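Local coordinates for protein methionine-R-sulfoxide reductase (Neisseria meningitidis, PDB 3MMH) that reduces free methionine-R-sulfoxide to methionine, binding the sulfoxide substrate in the pocket of a GAF domain, at residues E29-W32 with V33-L36; K158-E161 with A162-Q165; Y15-V18 with L19-E23. All blocks are in the same frame, centred on the assembly; numbering follows the deposited sequence. Where two conformers were deposited one is given.

Contact 1 of 3, residues E29-W32 with V33-L36; sequences ETDW and VANL
Asp31 caps the first turn of helix 32-47 with its carboxylate: Ala34 N donates to Asp31 OD2 at 2.9 Å, on the anti lone pair of that oxygen. CG of Asp31 stands anti to its own nitrogen (chi1 -174°), which swings the carboxylate over the helix start. Backbone bonds follow behind it, Asn35 N to Asp31 O and Leu36 N to Trp32 O, and begin the regular helical ladder.

A second polar group ties the preceding loop down. Asn35 ND2 donates to Glu29 O at 2.9 Å; the oxygen lies in the amide plane of Asn35, yet the nitrogen sits well above the carbonyl plane of Glu29. Arg159 NH2 shares that same oxygen. Glu29 bends at chi2 (55°) and turns OE2 back to accept from Asp31 N at 2.8 Å, while its OE1 meets Thr76 and Arg77 of the second subunit, so one carboxylate serves both the loop and the dimer interface.

The apolar side belongs to Trp32 and Leu36. Leu36 lays both methyls over one face of the indole, CD1 3.7 Å from Trp32 CE2 and CD2 3.9 Å from the centroid of the six-membered ring, a CH-pi contact. A bound magnesium ion lies beside Thr30, Asn35 and Arg159, about 3 Å from the Asn35 side chain, next to an Asp N-cap that opens a helix of the GAF domain.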
ATOM      1  N   GLU A  29      -4.647 -10.940 -11.693  1.00 14.24           N
ATOM      2  CA  GLU A  29      -3.313 -10.285 -11.759  1.00 13.58           C
ATOM      3  C   GLU A  29      -2.292 -11.266 -11.235  1.00 13.41           C
ATOM      4  O   GLU A  29      -2.602 -12.066 -10.347  1.00 12.92           O
ATOM      5  CB  GLU A  29      -3.354  -9.011 -10.947  1.00 12.95           C
ATOM      6  CG  GLU A  29      -2.047  -8.249 -10.808  1.00 12.11           C
ATOM      7  CD  GLU A  29      -1.412  -7.907 -12.151  1.00 13.95           C
ATOM      8  OE1 GLU A  29      -2.038  -7.176 -12.961  1.00 14.47           O
ATOM      9  OE2 GLU A  29      -0.302  -8.429 -12.431  1.00 14.54           O
ATOM     10  N   THR A  30      -1.120 -11.259 -11.833  1.00 13.16           N
ATOM     11  CA  THR A  30      -0.042 -12.122 -11.364  1.00 13.36           C
ATOM     12  C   THR A  30       0.981 -11.406 -10.480  1.00 12.05           C
ATOM     13  O   THR A  30       1.720 -12.060  -9.750  1.00 12.78           O
ATOM     14  CB  THR A  30       0.703 -12.779 -12.568  1.00 15.21           C
ATOM     15  OG1 THR A  30       1.157 -11.752 -13.420  1.00 19.32           O
ATOM     16  CG2 THR A  30      -0.253 -13.695 -13.287  1.00 18.63           C
ATOM     17  N   ASP A  31       1.105 -10.079 -10.611  1.00 11.70           N
ATOM     18  CA  ASP A  31       2.103  -9.353  -9.825  1.00 10.84           C
ATOM     19  C   ASP A  31       1.732  -9.431  -8.329  1.00 10.68           C
ATOM     20  O   ASP A  31       0.655  -9.012  -7.911  1.00 10.45           O
ATOM     21  CB  ASP A  31       2.191  -7.921 -10.303  1.00 10.08           C
ATOM     22  CG  ASP A  31       3.326  -7.155  -9.627  1.00 11.97           C
ATOM     23  OD1 ASP A  31       4.464  -7.212 -10.132  1.00 17.33           O
ATOM     24  OD2 ASP A  31       3.106  -6.570  -8.548  1.00 12.45           O
ATOM     25  N   TRP A  32       2.696  -9.929  -7.557  1.00 11.34           N
ATOM     26  CA  TRP A  32       2.474 -10.190  -6.112  1.00 10.88           C
ATOM     27  C   TRP A  32       2.208  -8.903  -5.358  1.00  9.51           C
ATOM     28  O   TRP A  32       1.259  -8.813  -4.584  1.00  9.39           O
ATOM     29  CB  TRP A  32       3.719 -10.962  -5.597  1.00 11.20           C
ATOM     30  CG  TRP A  32       3.753 -11.291  -4.143  1.00 11.57           C
ATOM     31  CD1 TRP A  32       4.788 -11.111  -3.319  1.00 11.51           C
ATOM     32  CD2 TRP A  32       2.750 -12.021  -3.369  1.00 10.84           C
ATOM     33  NE1 TRP A  32       4.544 -11.662  -2.067  1.00 12.09           N
ATOM     34  CE2 TRP A  32       3.307 -12.215  -2.090  1.00 12.76           C
ATOM     35  CE3 TRP A  32       1.457 -12.497  -3.638  1.00 12.67           C
ATOM     36  CZ2 TRP A  32       2.652 -12.917  -1.065  1.00 11.90           C
ATOM     37  CZ3 TRP A  32       0.845 -13.153  -2.686  1.00 11.59           C
ATOM     38  CH2 TRP A  32       1.419 -13.370  -1.393  1.00 12.04           C
ATOM     39  N   VAL A  33       3.052  -7.889  -5.560  1.00  9.84           N
ATOM     40  CA  VAL A  33       2.872  -6.642  -4.844  1.00 10.00           C
ATOM     41  C   VAL A  33       1.527  -5.963  -5.188  1.00  9.41           C
ATOM     42  O   VAL A  33       0.850  -5.474  -4.291  1.00  9.19           O
ATOM     43  CB  VAL A  33       4.075  -5.674  -5.102  1.00 10.95           C
ATOM     44  CG1 VAL A  33       3.801  -4.276  -4.647  1.00 12.02           C
ATOM     45  CG2 VAL A  33       5.322  -6.261  -4.374  1.00 13.38           C
ATOM     46  N   ALA A  34       1.126  -5.990  -6.471  1.00  9.16           N
ATOM     47  CA  ALA A  34      -0.157  -5.437  -6.853  1.00  9.70           C
ATOM     48  C   ALA A  34      -1.291  -6.133  -6.109  1.00  8.69           C
ATOM     49  O   ALA A  34      -2.237  -5.517  -5.615  1.00  9.13           O
ATOM     50  CB  ALA A  34      -0.386  -5.503  -8.375  1.00 10.66           C
ATOM     51  N   ASN A  35      -1.222  -7.460  -6.021  1.00  8.55           N
ATOM     52  CA  ASN A  35      -2.221  -8.252  -5.349  1.00  8.80           C
ATOM     53  C   ASN A  35      -2.286  -7.976  -3.853  1.00  7.79           C
ATOM     54  O   ASN A  35      -3.360  -7.878  -3.266  1.00  8.57           O
ATOM     55  CB  ASN A  35      -2.105  -9.718  -5.652  1.00  9.32           C
ATOM     56  CG  ASN A  35      -2.658 -10.102  -7.016  1.00 10.15           C
ATOM     57  OD1 ASN A  35      -3.540  -9.438  -7.508  1.00 10.64           O
ATOM     58  ND2 ASN A  35      -2.120 -11.209  -7.579  1.00 11.16           N
ATOM     59  N   LEU A  36      -1.123  -7.839  -3.226  1.00  8.32           N
ATOM     60  CA  LEU A  36      -1.087  -7.472  -1.808  1.00  8.46           C
ATOM     61  C   LEU A  36      -1.690  -6.110  -1.599  1.00  7.60           C
ATOM     62  O   LEU A  36      -2.428  -5.851  -0.635  1.00  8.24           O
ATOM     63  CB  LEU A  36       0.351  -7.523  -1.256  1.00  8.45           C
ATOM     64  CG  LEU A  36       0.960  -8.951  -1.225  1.00  9.54           C
ATOM     65  CD1 LEU A  36       2.423  -8.830  -0.752  1.00 11.42           C
ATOM     66  CD2 LEU A  36       0.144  -9.960  -0.447  1.00 10.57           C
TER

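Contact 2 of 3, residues K158-E161 with A162-Q165; sequences KRFE and ASRQ
Lys158 O and Arg159 O accept from Ala162 N and Ser163 N in ordinary alpha-helical i to i+4 bonds, while further on Arg164 N to Phe160 O and Gln165 N to Glu161 O are weak, both 3.4 Å. Ser163 OG donates to Phe160 O at 2.7 Å, in the carbonyl plane and on a lone pair; a chi1 of 78° folds the hydroxyl back against the helix to get there. Arg159 curls through chi2 and chi3 until one face of its guanidinium, whose NH2 is engaged by Glu29, lies over Ala162 CB, with NH1 3.3 Å from that methyl. These are about the last two turns of helix 143-165, the C-terminal helix of the GAF domain fold, and Phe160 meets Trp32 of helix 32-47 edge to face. On the side facing strand 115-123, Glu161 OE2 bonds Ser123. Glu161 and Arg164 run side by side, carboxylate and guanidinium planes 41° apart, but Arg164 has two conformers, so its long salt bridge of 3.6 Å from NH1 to Glu161 OE1, and its pairing with Asp124, are doubtful. A water donates to Glu161 OE1 at 2.9 Å and accepts from Gln165 NE2 at 3.1 Å.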
ATOM      1  N   LYS A 158      -1.591 -19.038  -2.976  1.00 12.10           N
ATOM      2  CA  LYS A 158      -1.761 -19.522  -4.359  1.00 12.71           C
ATOM      3  C   LYS A 158      -1.370 -18.456  -5.364  1.00 11.86           C
ATOM      4  O   LYS A 158      -0.813 -18.764  -6.413  1.00 13.68           O
ATOM      5  CB  LYS A 158      -3.158 -20.070  -4.624  1.00 14.00           C
ATOM      6  CG  LYS A 158      -3.394 -21.321  -3.694  1.00 16.68           C
ATOM      7  CD  LYS A 158      -4.775 -21.843  -3.797  1.00 22.67           C
ATOM      8  CE  LYS A 158      -4.927 -22.999  -2.817  1.00 24.40           C
ATOM      9  NZ  LYS A 158      -4.908 -22.414  -1.414  1.00 31.96           N
ATOM     10  N   ARG A 159      -1.670 -17.198  -5.073  1.00 11.32           N
ATOM     11  CA  ARG A 159      -1.234 -16.104  -5.964  1.00 11.49           C
ATOM     12  C   ARG A 159       0.259 -15.901  -5.941  1.00 11.05           C
ATOM     13  O   ARG A 159       0.846 -15.536  -6.969  1.00 11.71           O
ATOM     14  CB  ARG A 159      -1.967 -14.776  -5.653  1.00 12.02           C
ATOM     15  CG  ARG A 159      -3.479 -14.888  -5.768  1.00 12.93           C
ATOM     16  CD  ARG A 159      -3.986 -15.596  -6.986  1.00 15.31           C
ATOM     17  NE  ARG A 159      -3.550 -14.967  -8.236  1.00 13.71           N
ATOM     18  CZ  ARG A 159      -3.386 -15.614  -9.358  1.00 13.24           C
ATOM     19  NH1 ARG A 159      -3.491 -16.938  -9.398  1.00 16.05           N
ATOM     20  NH2 ARG A 159      -3.028 -14.904 -10.451  1.00 15.62           N
ATOM     21  N   PHE A 160       0.913 -16.132  -4.807  1.00 11.09           N
ATOM     22  CA  PHE A 160       2.382 -16.046  -4.730  1.00 11.89           C
ATOM     23  C   PHE A 160       2.971 -17.071  -5.673  1.00 12.27           C
ATOM     24  O   PHE A 160       3.866 -16.831  -6.478  1.00 13.44           O
ATOM     25  CB  PHE A 160       2.899 -16.201  -3.309  1.00 12.03           C
ATOM     26  CG  PHE A 160       4.376 -16.207  -3.236  1.00 12.22           C
ATOM     27  CD1 PHE A 160       5.105 -15.061  -3.362  1.00 14.44           C
ATOM     28  CD2 PHE A 160       5.053 -17.402  -3.119  1.00 14.77           C
ATOM     29  CE1 PHE A 160       6.461 -15.093  -3.340  1.00 18.25           C
ATOM     30  CE2 PHE A 160       6.498 -17.417  -3.070  1.00 16.62           C
ATOM     31  CZ  PHE A 160       7.136 -16.230  -3.171  1.00 19.22           C
ATOM     32  N   GLU A 161       2.508 -18.318  -5.572  1.00 13.61           N
ATOM     33  CA  GLU A 161       2.998 -19.325  -6.473  1.00 15.02           C
ATOM     34  C   GLU A 161       2.716 -19.004  -7.947  1.00 15.42           C
ATOM     35  O   GLU A 161       3.553 -19.215  -8.819  1.00 15.90           O
ATOM     36  CB  GLU A 161       2.397 -20.656  -6.072  1.00 16.22           C
ATOM     37  CG  GLU A 161       2.731 -21.207  -4.684  1.00 22.44           C
ATOM     38  CD  GLU A 161       4.210 -21.293  -4.447  0.50 25.10           C
ATOM     39  OE1 GLU A 161       5.036 -21.336  -5.423  0.50 26.42           O
ATOM     40  OE2 GLU A 161       4.528 -21.309  -3.261  0.50 24.25           O
ATOM     41  N   ALA A 162       1.553 -18.455  -8.233  1.00 15.25           N
ATOM     42  CA  ALA A 162       1.231 -18.063  -9.626  1.00 14.37           C
ATOM     43  C   ALA A 162       2.131 -16.979 -10.104  1.00 13.70           C
ATOM     44  O   ALA A 162       2.556 -16.997 -11.252  1.00 15.03           O
ATOM     45  CB  ALA A 162      -0.228 -17.587  -9.733  1.00 16.72           C
ATOM     46  N   SER A 163       2.627 -16.103  -9.198  1.00 13.31           N
ATOM     47  CA  SER A 163       3.515 -14.999  -9.580  1.00 13.46           C
ATOM     48  C   SER A 163       4.838 -15.597 -10.077  1.00 13.58           C
ATOM     49  O   SER A 163       5.467 -15.008 -10.955  1.00 15.29           O
ATOM     50  CB  SER A 163       3.742 -14.022  -8.427  1.00 13.24           C
ATOM     51  OG  SER A 163       4.677 -14.484  -7.463  1.00 14.63           O
ATOM     52  N   ARG A 164       5.247 -16.714  -9.553  1.00 13.53           N
ATOM     53  CA  ARG A 164       6.506 -17.356  -9.929  0.60 14.48           C
ATOM     54  C   ARG A 164       6.434 -18.066 -11.227  1.00 13.36           C
ATOM     55  O   ARG A 164       7.451 -18.256 -11.921  1.00 14.73           O
ATOM     56  CB  ARG A 164       6.981 -18.297  -8.841  0.60 15.95           C
ATOM     57  CG  ARG A 164       7.117 -17.655  -7.484  0.60 20.46           C
ATOM     58  CD  ARG A 164       7.439 -18.700  -6.443  0.60 25.17           C
ATOM     59  NE  ARG A 164       8.730 -19.350  -6.593  0.60 28.82           N
ATOM     60  CZ  ARG A 164       9.182 -20.243  -5.717  0.60 33.96           C
ATOM     61  NH1 ARG A 164       8.443 -20.641  -4.684  0.60 36.81           N
ATOM     62  NH2 ARG A 164      10.372 -20.782  -5.906  0.60 34.66           N
ATOM     63  N   GLN A 165       5.227 -18.488 -11.640  1.00 12.57           N
ATOM     64  CA  GLN A 165       5.010 -19.219 -12.863  1.00 11.82           C
ATOM     65  C   GLN A 165       4.509 -18.342 -13.984  1.00 11.91           C
ATOM     66  O   GLN A 165       4.329 -18.816 -15.126  1.00 13.14           O
ATOM     67  CB  GLN A 165       4.038 -20.366 -12.639  1.00 14.24           C
ATOM     68  CG  GLN A 165       4.569 -21.354 -11.595  1.00 16.02           C
ATOM     69  CD  GLN A 165       5.920 -21.906 -11.912  1.00 15.34           C
ATOM     70  OE1 GLN A 165       6.255 -22.227 -13.029  1.00 17.32           O
ATOM     71  NE2 GLN A 165       6.746 -22.044 -10.906  1.00 17.14           N
TER
HETATM   72  O   HOH W   1       5.254 -21.986  -8.200  1.00 31.48           O

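Contact 3 of 3, residues Y15-V18 with L19-E23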
ATOM      1  N   TYR A  15     -16.929 -11.090   6.232  1.00  9.53           N
ATOM      2  CA  TYR A  15     -15.876 -11.939   5.678  1.00  8.84           C
ATOM      3  C   TYR A  15     -16.437 -12.834   4.623  1.00 10.81           C
ATOM      4  O   TYR A  15     -15.815 -13.066   3.586  1.00 10.41           O
ATOM      5  CB  TYR A  15     -15.214 -12.786   6.777  1.00  9.76           C
ATOM      6  CG  TYR A  15     -14.138 -12.084   7.576  1.00  9.38           C
ATOM      7  CD1 TYR A  15     -12.929 -11.785   6.952  1.00  9.48           C
ATOM      8  CD2 TYR A  15     -14.266 -11.811   8.909  1.00  9.60           C
ATOM      9  CE1 TYR A  15     -11.888 -11.234   7.678  1.00  9.66           C
ATOM     10  CE2 TYR A  15     -13.224 -11.257   9.650  1.00  9.89           C
ATOM     11  CZ  TYR A  15     -12.035 -10.961   9.016  1.00  9.77           C
ATOM     12  OH  TYR A  15     -10.965 -10.458   9.708  1.00 10.19           O
ATOM     13  N   ARG A  16     -17.577 -13.498   4.851  1.00 10.77           N
ATOM     14  CA  ARG A  16     -18.131 -14.394   3.856  1.00 11.20           C
ATOM     15  C   ARG A  16     -18.464 -13.683   2.554  1.00 11.57           C
ATOM     16  O   ARG A  16     -18.374 -14.260   1.478  1.00 13.25           O
ATOM     17  CB  ARG A  16     -19.373 -15.103   4.420  1.00 13.30           C
ATOM     18  CG  ARG A  16     -19.053 -16.045   5.544  1.00 14.43           C
ATOM     19  CD  ARG A  16     -20.167 -16.950   5.988  1.00 18.37           C
ATOM     20  NE  ARG A  16     -21.251 -16.247   6.628  1.00 23.61           N
ATOM     21  CZ  ARG A  16     -21.415 -16.088   7.943  1.00 28.01           C
ATOM     22  NH1 ARG A  16     -20.489 -16.517   8.776  1.00 29.75           N
ATOM     23  NH2 ARG A  16     -22.502 -15.442   8.416  1.00 33.51           N
ATOM     24  N   GLU A  17     -18.881 -12.429   2.662  1.00 12.35           N
ATOM     25  CA  GLU A  17     -19.141 -11.578   1.514  1.00 13.54           C
ATOM     26  C   GLU A  17     -17.926 -11.137   0.770  1.00 12.45           C
ATOM     27  O   GLU A  17     -17.901 -11.139  -0.455  1.00 13.84           O
ATOM     28  CB  GLU A  17     -20.002 -10.371   1.934  1.00 14.11           C
ATOM     29  CG  GLU A  17     -20.474  -9.465   0.892  1.00 16.42           C
ATOM     30  CD  GLU A  17     -21.355  -8.343   1.367  1.00 18.42           C
ATOM     31  OE1 GLU A  17     -21.443  -8.094   2.544  1.00 20.23           O
ATOM     32  OE2 GLU A  17     -21.969  -7.647   0.528  1.00 24.92           O
ATOM     33  N   VAL A  18     -16.866 -10.794   1.504  1.00 11.40           N
ATOM     34  CA  VAL A  18     -15.727 -10.133   0.964  0.60 12.21           C
ATOM     35  C   VAL A  18     -14.632 -11.105   0.489  1.00 11.28           C
ATOM     36  O   VAL A  18     -13.969 -10.828  -0.511  1.00 11.92           O
ATOM     37  CB  VAL A  18     -15.215  -9.165   1.970  0.60 15.26           C
ATOM     38  CG1 VAL A  18     -13.759  -8.633   1.632  0.60 14.78           C
ATOM     39  CG2 VAL A  18     -16.184  -7.993   2.017  0.60 16.57           C
ATOM     40  N   LEU A  19     -14.402 -12.221   1.187  1.00 11.16           N
ATOM     41  CA  LEU A  19     -13.313 -13.126   0.741  1.00 11.39           C
ATOM     42  C   LEU A  19     -13.494 -13.559  -0.702  1.00 10.93           C
ATOM     43  O   LEU A  19     -12.502 -13.575  -1.429  1.00 10.77           O
ATOM     44  CB  LEU A  19     -13.176 -14.355   1.627  1.00 12.90           C
ATOM     45  CG  LEU A  19     -12.144 -14.301   2.713  1.00 21.55           C
ATOM     46  CD1 LEU A  19     -12.090 -13.147   3.522  1.00 24.36           C
ATOM     47  CD2 LEU A  19     -12.176 -15.579   3.499  1.00 23.71           C
ATOM     48  N   PRO A  20     -14.690 -13.919  -1.212  1.00 10.34           N
ATOM     49  CA  PRO A  20     -14.792 -14.352  -2.592  1.00 11.11           C
ATOM     50  C   PRO A  20     -14.506 -13.200  -3.515  1.00 10.97           C
ATOM     51  O   PRO A  20     -13.995 -13.420  -4.632  1.00 11.66           O
ATOM     52  CB  PRO A  20     -16.250 -14.832  -2.709  1.00 13.45           C
ATOM     53  CG  PRO A  20     -16.630 -15.143  -1.281  1.00 15.15           C
ATOM     54  CD  PRO A  20     -15.905 -14.210  -0.446  1.00 11.76           C
ATOM     55  N   GLN A  21     -14.798 -11.962  -3.160  1.00 10.57           N
ATOM     56  CA  GLN A  21     -14.482 -10.829  -3.957  1.00 10.74           C
ATOM     57  C   GLN A  21     -12.983 -10.586  -4.042  1.00 10.71           C
ATOM     58  O   GLN A  21     -12.461 -10.335  -5.120  1.00 11.89           O
ATOM     59  CB  GLN A  21     -15.186  -9.598  -3.455  1.00 11.27           C
ATOM     60  CG  GLN A  21     -16.714  -9.696  -3.596  1.00 12.96           C
ATOM     61  CD  GLN A  21     -17.453  -8.488  -3.113  1.00 13.51           C
ATOM     62  OE1 GLN A  21     -17.392  -7.433  -3.784  1.00 15.97           O
ATOM     63  NE2 GLN A  21     -18.053  -8.561  -1.986  1.00 17.15           N
ATOM     64  N   ILE A  22     -12.292 -10.710  -2.927  1.00  9.73           N
ATOM     65  CA  ILE A  22     -10.829 -10.642  -2.941  1.00 10.39           C
ATOM     66  C   ILE A  22     -10.261 -11.747  -3.852  1.00 10.03           C
ATOM     67  O   ILE A  22      -9.379 -11.488  -4.647  1.00 10.92           O
ATOM     68  CB  ILE A  22     -10.168 -10.713  -1.553  1.00  9.98           C
ATOM     69  CG1 ILE A  22     -10.602  -9.525  -0.683  1.00 10.87           C
ATOM     70  CG2 ILE A  22      -8.619 -10.776  -1.700  1.00 11.69           C
ATOM     71  CD1 ILE A  22     -10.144  -9.541   0.713  1.00 12.19           C
ATOM     72  N   GLU A  23     -10.777 -12.974  -3.688  1.00 10.57           N
ATOM     73  CA  GLU A  23     -10.264 -14.059  -4.511  1.00 11.51           C
ATOM     74  C   GLU A  23     -10.407 -13.694  -5.994  1.00 11.06           C
ATOM     75  O   GLU A  23      -9.477 -14.013  -6.776  1.00 12.78           O
ATOM     76  CB  GLU A  23     -11.016 -15.373  -4.188  1.00 11.24           C
ATOM     77  CG  GLU A  23     -10.349 -16.594  -4.789  1.00 13.59           C
ATOM     78  CD  GLU A  23     -11.073 -17.871  -4.550  1.00 14.55           C
ATOM     79  OE1 GLU A  23     -12.345 -17.846  -4.424  1.00 18.65           O
ATOM     80  OE2 GLU A  23     -10.476 -18.943  -4.661  1.00 18.45           O
TER
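Gln21 reaches back one turn to Glu17 on helix 11-27, an N-terminal alpha helix kinked by a proline and packed against helices 32-47 and 143-165. Its CB starts 3.4 Å from Val18 O. From there CG, anti to the carbonyl carbon (chi1 -65°), leads the chain back alongside the helix, and CG and CD pass Glu17 O in turn. At the tip NE2 donates to Glu17 O at 3.0 Å in an almost straight bond, 174° at the hydrogen. The amide is coplanar with its acceptor, though it approaches the Glu17 C=O from above its plane, off the lone pairs. NE2 also donates to His5 O, and the carboxylate of Glu17 bonds His5, Ser7 and Ala8, so this side of the helix is joined to the N-terminal segment.

Proline explains the kink: Pro20 has no N-H to give to Arg16 O, and its CD sits against that oxygen instead. The ladder continues on both sides of the gap, through Leu19 N to Tyr15 O and Ile22 N to Val18 O.

The apolar residues face the neighbouring helices. Ile22 packs on Val42, and in the conformer given Val18 CG1 meets Ile22 CD1 at 3.8 Å. Tyr15, whose OH bonds Asp145, takes Leu19 CD1 at the edge of its ring, 3.8 Å from Tyr15 CD1.

How the contacts relate
Contacts 1 and 2 touch directly, their centres about 9 Å apart. Besides the arginine and aromatic pairings that join them, Thr30 O packs 3.1 Å from Ser163 CB. A magnesium ion lined by Thr30, Asn35 and Arg159 lies where the two meet. Contact 3 stands apart, its centre about 17 Å from that of contact 1 and about 19 Å from that of contact 2, with about 6 Å between nearest atoms in either case. Each lies on or at the start of one of three helices packed together, 11-27 lying against 32-47 and 143-165. The methionine sulfoxide pocket is elsewhere: the side chain of Leu36 is about 14 Å from the bound substrate.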